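Local coordinates for uncharacterized protein (Bacillus cereus, PDB 4QVU) that is of unknown function, but has a HIT-like fold, binds zinc and may be related to the uridylyltransferases that act on hexose 1-phosphates, at residues V190-T195 against I246-Y251; D196-C201 against P221-S226. All coordinates share one frame; numbering follows the deposited sequence.

Contact 1: residues V190-T195 against I246-Y251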
ATOM      1  N   VAL A 190     -11.896  14.645 -18.242  1.00 66.72           N
ATOM      2  CA  VAL A 190     -10.690  15.066 -18.979  1.00 66.69           C
ATOM      3  C   VAL A 190     -10.568  16.604 -18.910  1.00 72.43           C
ATOM      4  O   VAL A 190      -9.497  17.107 -18.554  1.00 72.67           O
ATOM      5  CB  VAL A 190     -10.697  14.542 -20.446  1.00 70.57           C
ATOM      6  CG1 VAL A 190      -9.753  15.336 -21.354  1.00 71.33           C
ATOM      7  CG2 VAL A 190     -10.370  13.052 -20.490  1.00 68.40           C
ATOM      8  N   ARG A 191     -11.672  17.330 -19.196  1.00 70.23           N
ATOM      9  CA  ARG A 191     -11.742  18.795 -19.149  1.00 72.36           C
ATOM     10  C   ARG A 191     -11.305  19.310 -17.779  1.00 77.88           C
ATOM     11  O   ARG A 191     -10.541  20.272 -17.722  1.00 80.18           O
ATOM     12  CB  ARG A 191     -13.149  19.306 -19.487  1.00 71.04           C
ATOM     13  CG  ARG A 191     -13.416  19.342 -20.977  1.00 75.15           C
ATOM     14  CD  ARG A 191     -14.867  19.606 -21.308  1.00 82.46           C
ATOM     15  NE  ARG A 191     -15.031  19.876 -22.737  1.00 90.38           N
ATOM     16  CZ  ARG A 191     -16.194  19.884 -23.378  1.00100.95           C
ATOM     17  NH1 ARG A 191     -17.317  19.590 -22.735  1.00 84.39           N
ATOM     18  NH2 ARG A 191     -16.242  20.152 -24.675  1.00 87.55           N
ATOM     19  N   TYR A 192     -11.746  18.644 -16.690  1.00 72.04           N
ATOM     20  CA  TYR A 192     -11.377  18.999 -15.320  1.00 71.14           C
ATOM     21  C   TYR A 192      -9.876  18.802 -15.095  1.00 72.89           C
ATOM     22  O   TYR A 192      -9.245  19.676 -14.503  1.00 73.22           O
ATOM     23  CB  TYR A 192     -12.190  18.177 -14.294  1.00 70.95           C
ATOM     24  CG  TYR A 192     -11.610  18.186 -12.894  1.00 71.05           C
ATOM     25  CD1 TYR A 192     -11.729  19.306 -12.074  1.00 74.52           C
ATOM     26  CD2 TYR A 192     -10.936  17.077 -12.391  1.00 69.14           C
ATOM     27  CE1 TYR A 192     -11.182  19.324 -10.793  1.00 74.47           C
ATOM     28  CE2 TYR A 192     -10.380  17.085 -11.115  1.00 68.49           C
ATOM     29  CZ  TYR A 192     -10.504  18.211 -10.320  1.00 75.62           C
ATOM     30  OH  TYR A 192      -9.946  18.210  -9.068  1.00 75.86           O
ATOM     31  N   ILE A 193      -9.315  17.661 -15.552  1.00 67.73           N
ATOM     32  CA  ILE A 193      -7.890  17.338 -15.382  1.00 66.80           C
ATOM     33  C   ILE A 193      -7.033  18.394 -16.093  1.00 75.10           C
ATOM     34  O   ILE A 193      -6.090  18.915 -15.492  1.00 75.66           O
ATOM     35  CB  ILE A 193      -7.540  15.902 -15.868  1.00 66.67           C
ATOM     36  CG1 ILE A 193      -8.253  14.851 -14.992  1.00 64.49           C
ATOM     37  CG2 ILE A 193      -6.012  15.673 -15.872  1.00 65.30           C
ATOM     38  CD1 ILE A 193      -8.142  13.445 -15.464  1.00 63.03           C
ATOM     39  N   LEU A 194      -7.396  18.747 -17.331  1.00 73.51           N
ATOM     40  CA  LEU A 194      -6.636  19.719 -18.112  1.00 75.46           C
ATOM     41  C   LEU A 194      -6.803  21.153 -17.607  1.00 84.88           C
ATOM     42  O   LEU A 194      -5.928  21.977 -17.886  1.00 87.19           O
ATOM     43  CB  LEU A 194      -7.050  19.665 -19.593  1.00 75.74           C
ATOM     44  CG  LEU A 194      -6.786  18.363 -20.345  1.00 77.49           C
ATOM     45  CD1 LEU A 194      -7.285  18.462 -21.756  1.00 78.77           C
ATOM     46  CD2 LEU A 194      -5.308  18.000 -20.349  1.00 77.76           C
ATOM     47  N   THR A 195      -7.890  21.453 -16.852  1.00 82.91           N
ATOM     48  CA  THR A 195      -8.180  22.817 -16.412  1.00 85.35           C
ATOM     49  C   THR A 195      -7.944  23.062 -14.901  1.00 91.03           C
ATOM     50  O   THR A 195      -7.192  23.986 -14.584  1.00 92.77           O
ATOM     51  CB  THR A 195      -9.639  23.166 -16.755  1.00 86.54           C
ATOM     52  OG1 THR A 195      -9.849  22.943 -18.146  1.00 80.75           O
ATOM     53  CG2 THR A 195     -10.017  24.601 -16.396  1.00 86.59           C
ATOM     54  N   ILE A 246     -15.303  17.413  -4.529  1.00 82.69           N
ATOM     55  CA  ILE A 246     -16.054  18.674  -4.560  1.00 85.30           C
ATOM     56  C   ILE A 246     -15.769  19.429  -5.868  1.00 90.47           C
ATOM     57  O   ILE A 246     -16.724  19.836  -6.530  1.00 91.97           O
ATOM     58  CB  ILE A 246     -15.741  19.570  -3.312  1.00 89.55           C
ATOM     59  CG1 ILE A 246     -16.364  18.981  -2.021  1.00 90.21           C
ATOM     60  CG2 ILE A 246     -16.228  21.011  -3.509  1.00 93.67           C
ATOM     61  CD1 ILE A 246     -15.811  19.594  -0.642  1.00 94.51           C
ATOM     62  N   GLN A 247     -14.480  19.628  -6.235  1.00 86.28           N
ATOM     63  CA  GLN A 247     -14.177  20.437  -7.412  1.00 87.36           C
ATOM     64  C   GLN A 247     -14.483  19.685  -8.723  1.00 90.78           C
ATOM     65  O   GLN A 247     -14.850  20.358  -9.690  1.00 92.49           O
ATOM     66  CB  GLN A 247     -12.750  20.999  -7.429  1.00 88.16           C
ATOM     67  CG  GLN A 247     -11.602  20.051  -7.217  1.00104.80           C
ATOM     68  CD  GLN A 247     -10.298  20.812  -7.284  1.00128.27           C
ATOM     69  OE1 GLN A 247      -9.496  20.635  -8.209  1.00124.62           O
ATOM     70  NE2 GLN A 247     -10.079  21.724  -6.342  1.00121.55           N
ATOM     71  N   LEU A 248     -14.434  18.335  -8.751  1.00 84.45           N
ATOM     72  CA  LEU A 248     -14.828  17.600  -9.963  1.00 83.05           C
ATOM     73  C   LEU A 248     -16.363  17.624 -10.115  1.00 87.85           C
ATOM     74  O   LEU A 248     -16.848  17.710 -11.241  1.00 88.52           O
ATOM     75  CB  LEU A 248     -14.297  16.149  -9.982  1.00 80.32           C
ATOM     76  CG  LEU A 248     -14.785  15.215 -11.118  1.00 83.63           C
ATOM     77  CD1 LEU A 248     -14.425  15.743 -12.498  1.00 83.90           C
ATOM     78  CD2 LEU A 248     -14.247  13.835 -10.943  1.00 82.78           C
ATOM     79  N   ALA A 249     -17.117  17.588  -8.989  1.00 84.46           N
ATOM     80  CA  ALA A 249     -18.586  17.610  -8.988  1.00 85.99           C
ATOM     81  C   ALA A 249     -19.144  18.913  -9.603  1.00 93.07           C
ATOM     82  O   ALA A 249     -20.251  18.910 -10.139  1.00 94.72           O
ATOM     83  CB  ALA A 249     -19.107  17.442  -7.573  1.00 87.22           C
ATOM     84  N   ALA A 250     -18.356  20.006  -9.560  1.00 90.75           N
ATOM     85  CA  ALA A 250     -18.690  21.321 -10.115  1.00 93.10           C
ATOM     86  C   ALA A 250     -18.727  21.296 -11.655  1.00 98.27           C
ATOM     87  O   ALA A 250     -19.188  22.264 -12.253  1.00101.33           O
ATOM     88  CB  ALA A 250     -17.684  22.353  -9.637  1.00 94.05           C
ATOM     89  N   TYR A 251     -18.255  20.195 -12.294  1.00 92.64           N
ATOM     90  CA  TYR A 251     -18.268  19.994 -13.752  1.00 92.44           C
ATOM     91  C   TYR A 251     -19.538  19.240 -14.209  1.00 99.84           C
ATOM     92  O   TYR A 251     -19.774  19.089 -15.416  1.00100.25           O
ATOM     93  CB  TYR A 251     -17.013  19.232 -14.204  1.00 89.95           C
ATOM     94  CG  TYR A 251     -15.832  20.137 -14.457  1.00 90.66           C
ATOM     95  CD1 TYR A 251     -15.126  20.707 -13.400  1.00 92.12           C
ATOM     96  CD2 TYR A 251     -15.411  20.420 -15.752  1.00 91.57           C
ATOM     97  CE1 TYR A 251     -14.056  21.565 -13.629  1.00 92.74           C
ATOM     98  CE2 TYR A 251     -14.339  21.276 -15.994  1.00 92.97           C
ATOM     99  CZ  TYR A 251     -13.664  21.847 -14.927  1.00100.84           C
ATOM    100  OH  TYR A 251     -12.600  22.683 -15.154  1.00103.95           O
TER

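Contact 2: residues D196-C201 against P221-S226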
ATOM      1  N   ASP A 196      -8.615  22.321 -13.984  1.00 86.57           N
ATOM      2  CA  ASP A 196      -8.558  22.648 -12.559  1.00 86.66           C
ATOM      3  C   ASP A 196      -7.690  21.729 -11.711  1.00 89.64           C
ATOM      4  O   ASP A 196      -7.079  22.247 -10.774  1.00 91.65           O
ATOM      5  CB  ASP A 196      -9.959  22.658 -11.957  1.00 89.00           C
ATOM      6  CG  ASP A 196     -10.762  23.873 -12.401  1.00101.23           C
ATOM      7  OD1 ASP A 196     -10.255  25.009 -12.256  1.00103.78           O
ATOM      8  OD2 ASP A 196     -11.900  23.692 -12.863  1.00107.38           O
ATOM      9  N   PHE A 197      -7.633  20.412 -11.983  1.00 82.98           N
ATOM     10  CA  PHE A 197      -6.792  19.497 -11.206  1.00 79.89           C
ATOM     11  C   PHE A 197      -5.338  19.967 -11.270  1.00 88.31           C
ATOM     12  O   PHE A 197      -4.798  20.104 -12.372  1.00 88.68           O
ATOM     13  CB  PHE A 197      -6.937  18.057 -11.729  1.00 78.33           C
ATOM     14  CG  PHE A 197      -6.246  16.991 -10.905  1.00 76.38           C
ATOM     15  CD1 PHE A 197      -6.829  16.499  -9.742  1.00 77.24           C
ATOM     16  CD2 PHE A 197      -5.040  16.435 -11.325  1.00 76.57           C
ATOM     17  CE1 PHE A 197      -6.201  15.491  -8.997  1.00 76.43           C
ATOM     18  CE2 PHE A 197      -4.413  15.429 -10.579  1.00 77.10           C
ATOM     19  CZ  PHE A 197      -4.999  14.959  -9.425  1.00 74.13           C
ATOM     20  N   HIS A 198      -4.744  20.316 -10.095  1.00 88.70           N
ATOM     21  CA  HIS A 198      -3.357  20.815  -9.935  1.00 90.91           C
ATOM     22  C   HIS A 198      -3.127  22.107 -10.765  1.00 96.37           C
ATOM     23  O   HIS A 198      -2.000  22.373 -11.200  1.00 96.12           O
ATOM     24  CB  HIS A 198      -2.327  19.727 -10.339  1.00 91.11           C
ATOM     25  CG  HIS A 198      -2.114  18.651  -9.322  1.00 93.65           C
ATOM     26  ND1 HIS A 198      -0.837  18.321  -8.880  1.00 95.72           N
ATOM     27  CD2 HIS A 198      -3.017  17.881  -8.664  1.00 94.98           C
ATOM     28  CE1 HIS A 198      -1.003  17.354  -7.988  1.00 93.94           C
ATOM     29  NE2 HIS A 198      -2.298  17.049  -7.827  1.00 93.69           N
ATOM     30  N   LYS A 199      -4.213  22.895 -10.974  1.00 94.60           N
ATOM     31  CA  LYS A 199      -4.293  24.140 -11.750  1.00 97.43           C
ATOM     32  C   LYS A 199      -3.888  23.891 -13.237  1.00101.99           C
ATOM     33  O   LYS A 199      -3.330  24.778 -13.888  1.00104.36           O
ATOM     34  CB  LYS A 199      -3.428  25.250 -11.113  1.00101.96           C
ATOM     35  N   GLY A 200      -4.220  22.704 -13.754  1.00 96.07           N
ATOM     36  CA  GLY A 200      -3.898  22.283 -15.116  1.00 95.42           C
ATOM     37  C   GLY A 200      -2.870  21.175 -15.088  1.00 96.08           C
ATOM     38  O   GLY A 200      -1.781  21.363 -14.538  1.00 96.13           O
ATOM     39  N   CYS A 201      -3.200  20.013 -15.671  1.00 90.41           N
ATOM     40  CA  CYS A 201      -2.328  18.848 -15.584  1.00 88.52           C
ATOM     41  C   CYS A 201      -1.654  18.476 -16.945  1.00 92.81           C
ATOM     42  O   CYS A 201      -0.613  17.805 -16.914  1.00 94.85           O
ATOM     43  CB  CYS A 201      -3.112  17.670 -15.027  1.00 86.49           C
ATOM     44  SG  CYS A 201      -2.094  16.251 -14.578  1.00 88.24           S
ATOM     45  N   PRO A 221      -4.799  11.128 -14.244  1.00 61.41           N
ATOM     46  CA  PRO A 221      -3.893  12.256 -14.509  1.00 61.92           C
ATOM     47  C   PRO A 221      -2.431  11.813 -14.403  1.00 66.61           C
ATOM     48  O   PRO A 221      -2.090  10.930 -13.604  1.00 63.88           O
ATOM     49  CB  PRO A 221      -4.246  13.273 -13.420  1.00 64.06           C
ATOM     50  CG  PRO A 221      -5.530  12.796 -12.821  1.00 68.54           C
ATOM     51  CD  PRO A 221      -5.523  11.322 -12.972  1.00 62.98           C
ATOM     52  N   ARG A 222      -1.583  12.379 -15.262  1.00 64.94           N
ATOM     53  CA  ARG A 222      -0.170  12.056 -15.303  1.00 64.57           C
ATOM     54  C   ARG A 222       0.607  13.355 -15.179  1.00 72.61           C
ATOM     55  O   ARG A 222       0.358  14.319 -15.902  1.00 74.51           O
ATOM     56  CB  ARG A 222       0.170  11.276 -16.588  1.00 61.77           C
ATOM     57  CG  ARG A 222      -0.545   9.923 -16.766  1.00 57.34           C
ATOM     58  CD  ARG A 222      -0.130   8.809 -15.801  1.00 57.66           C
ATOM     59  NE  ARG A 222       1.310   8.533 -15.856  1.00 63.32           N
ATOM     60  CZ  ARG A 222       1.887   7.623 -16.632  1.00 73.94           C
ATOM     61  NH1 ARG A 222       1.154   6.850 -17.417  1.00 62.87           N
ATOM     62  NH2 ARG A 222       3.200   7.463 -16.613  1.00 65.64           N
ATOM     63  N   PHE A 223       1.487  13.408 -14.199  1.00 71.11           N
ATOM     64  CA  PHE A 223       2.274  14.604 -13.860  1.00 72.73           C
ATOM     65  C   PHE A 223       3.567  14.201 -13.181  1.00 75.37           C
ATOM     66  O   PHE A 223       3.630  13.130 -12.569  1.00 73.88           O
ATOM     67  CB  PHE A 223       1.450  15.556 -12.937  1.00 74.54           C
ATOM     68  CG  PHE A 223       0.801  14.878 -11.750  1.00 74.38           C
ATOM     69  CD1 PHE A 223      -0.443  14.263 -11.871  1.00 76.21           C
ATOM     70  CD2 PHE A 223       1.446  14.825 -10.517  1.00 76.43           C
ATOM     71  CE1 PHE A 223      -1.021  13.585 -10.788  1.00 75.81           C
ATOM     72  CE2 PHE A 223       0.858  14.165  -9.427  1.00 77.92           C
ATOM     73  CZ  PHE A 223      -0.372  13.547  -9.572  1.00 74.97           C
ATOM     74  N   VAL A 224       4.596  15.043 -13.286  1.00 72.51           N
ATOM     75  CA  VAL A 224       5.848  14.769 -12.583  1.00 72.12           C
ATOM     76  C   VAL A 224       5.578  15.138 -11.121  1.00 74.95           C
ATOM     77  O   VAL A 224       5.196  16.276 -10.827  1.00 76.06           O
ATOM     78  CB  VAL A 224       7.086  15.483 -13.207  1.00 77.72           C
ATOM     79  CG1 VAL A 224       8.340  15.257 -12.369  1.00 77.54           C
ATOM     80  CG2 VAL A 224       7.316  15.016 -14.646  1.00 78.03           C
ATOM     81  N   VAL A 225       5.653  14.146 -10.232  1.00 68.95           N
ATOM     82  CA  VAL A 225       5.391  14.356  -8.802  1.00 67.83           C
ATOM     83  C   VAL A 225       6.494  15.272  -8.227  1.00 72.64           C
ATOM     84  O   VAL A 225       7.667  15.157  -8.617  1.00 72.92           O
ATOM     85  CB  VAL A 225       5.279  13.010  -8.019  1.00 69.44           C
ATOM     86  CG1 VAL A 225       4.868  13.240  -6.570  1.00 68.22           C
ATOM     87  CG2 VAL A 225       4.295  12.054  -8.701  1.00 67.96           C
ATOM     88  N   SER A 226       6.087  16.212  -7.345  1.00 68.95           N
ATOM     89  CA  SER A 226       6.955  17.150  -6.635  1.00 69.71           C
ATOM     90  C   SER A 226       8.062  16.390  -5.846  1.00 71.97           C
ATOM     91  O   SER A 226       7.754  15.410  -5.157  1.00 70.04           O
ATOM     92  CB  SER A 226       6.124  18.015  -5.690  1.00 73.08           C
ATOM     93  OG  SER A 226       6.924  18.725  -4.754  1.00 86.63           O
TER

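Contact 1: residues V190-T195 against I246-Y251
Tyr192 leaves helix 179-195 with CG anti to the backbone N (chi1 163°), which carries its ring across to helix 241-249, while Tyr251, its CG anti to the carbonyl carbon, lays its own ring against the base of that side chain. The edge of Tyr192 is turned toward the face of Tyr251 in an offset edge-to-face pair with planes at 76°. Tyr192 CB stands almost centrally over the face of the Tyr251 ring, 3.8 Å from its centroid, a CH-pi contact, and Tyr192 CD1 reaches Tyr251 CE1 at 3.6 Å. Leu248 covers one face of the Tyr192 ring: its CB sits over the ring, 4.2 Å from the centroid, a second CH-pi contact, and its CD1 packs on Tyr192 CD2 at 3.7 Å. Beyond the ring, the Tyr192 hydroxyl donates to Gln247 OE1 (OH to OE1 2.6 Å), approaching well to the side of the C=O direction (105°). Here the amide plane of Gln247 stands nearly perpendicular to the ring. The Tyr251 hydroxyl, for its part, lies 3.4 Å from Thr195 CB and hydrogen-bonds to Asp196 OD2, whereas Thr195 OG1 turns back to Arg191 O. Phe169 of strand 169-173 also touches Tyr192 and Leu248. Helix 241-249 is thus joined to helix 179-195 mainly by aromatic and aliphatic packing, with a hydrogen bond satisfying the hydroxyl of the buried Tyr192.

Contact 2: residues D196-C201 against P221-S226
Cys201, Phe197 and Pro221 form the close-packed part of this contact, where the loop after helix 179-195 meets the end of strand 214-222. With Cys201 SG anti to its backbone N (chi1 -169°), the sulfur is directed between Pro221 and Phe223. It packs on Pro221 CB at 3.9 Å and also lies 3.4 Å from Arg222 O. Its approach to Phe223 is an oblique sulfur-aromatic contact, with CD1 3.7 Å away. The Phe197 ring crosses Pro221 at about a right angle, its CE2 3.6 Å from Pro221 CB, and Phe223 CE1 comes to the edge of the same ring, 3.9 Å from Phe197 CE2. Ile193 backs this cluster from the helix, touching both Cys201 and Pro221. Toward the solvent the packing thins: the exposed His198 brings CE1 over one face of Phe223, 4.0 Å from CE2, and the two rings are inclined at 36°. Arg222 points away from the loop, bonding to Asn205 and to Val225 O of the second subunit. One side of the strand end therefore packs against the loop through apolar, aromatic and sulfur contacts, while the Arg222 guanidinium group links its own chain to the second subunit.

How the contacts relate
Following the chain, helix 179-195 ends in the first segment of contact 1 and runs directly into 196-201, the first segment of contact 2. Strands 203-211 and 214-222 then form an antiparallel hairpin, and contact 2 closes that loop at 221-226. The chain continues through helix 227-232 to helix 241-249, where 246-251 closes the longer loop of contact 1, so contact 2 is enclosed within it. The two also meet where the helix passes into the loop: Tyr192 O lies 3.1 Å from Phe197 N, a probable hydrogen bond. Contact 1 joins helix 179-195 to helix 241-249, and contact 2 joins the loop after helix 179-195 to the end of strand 214-222.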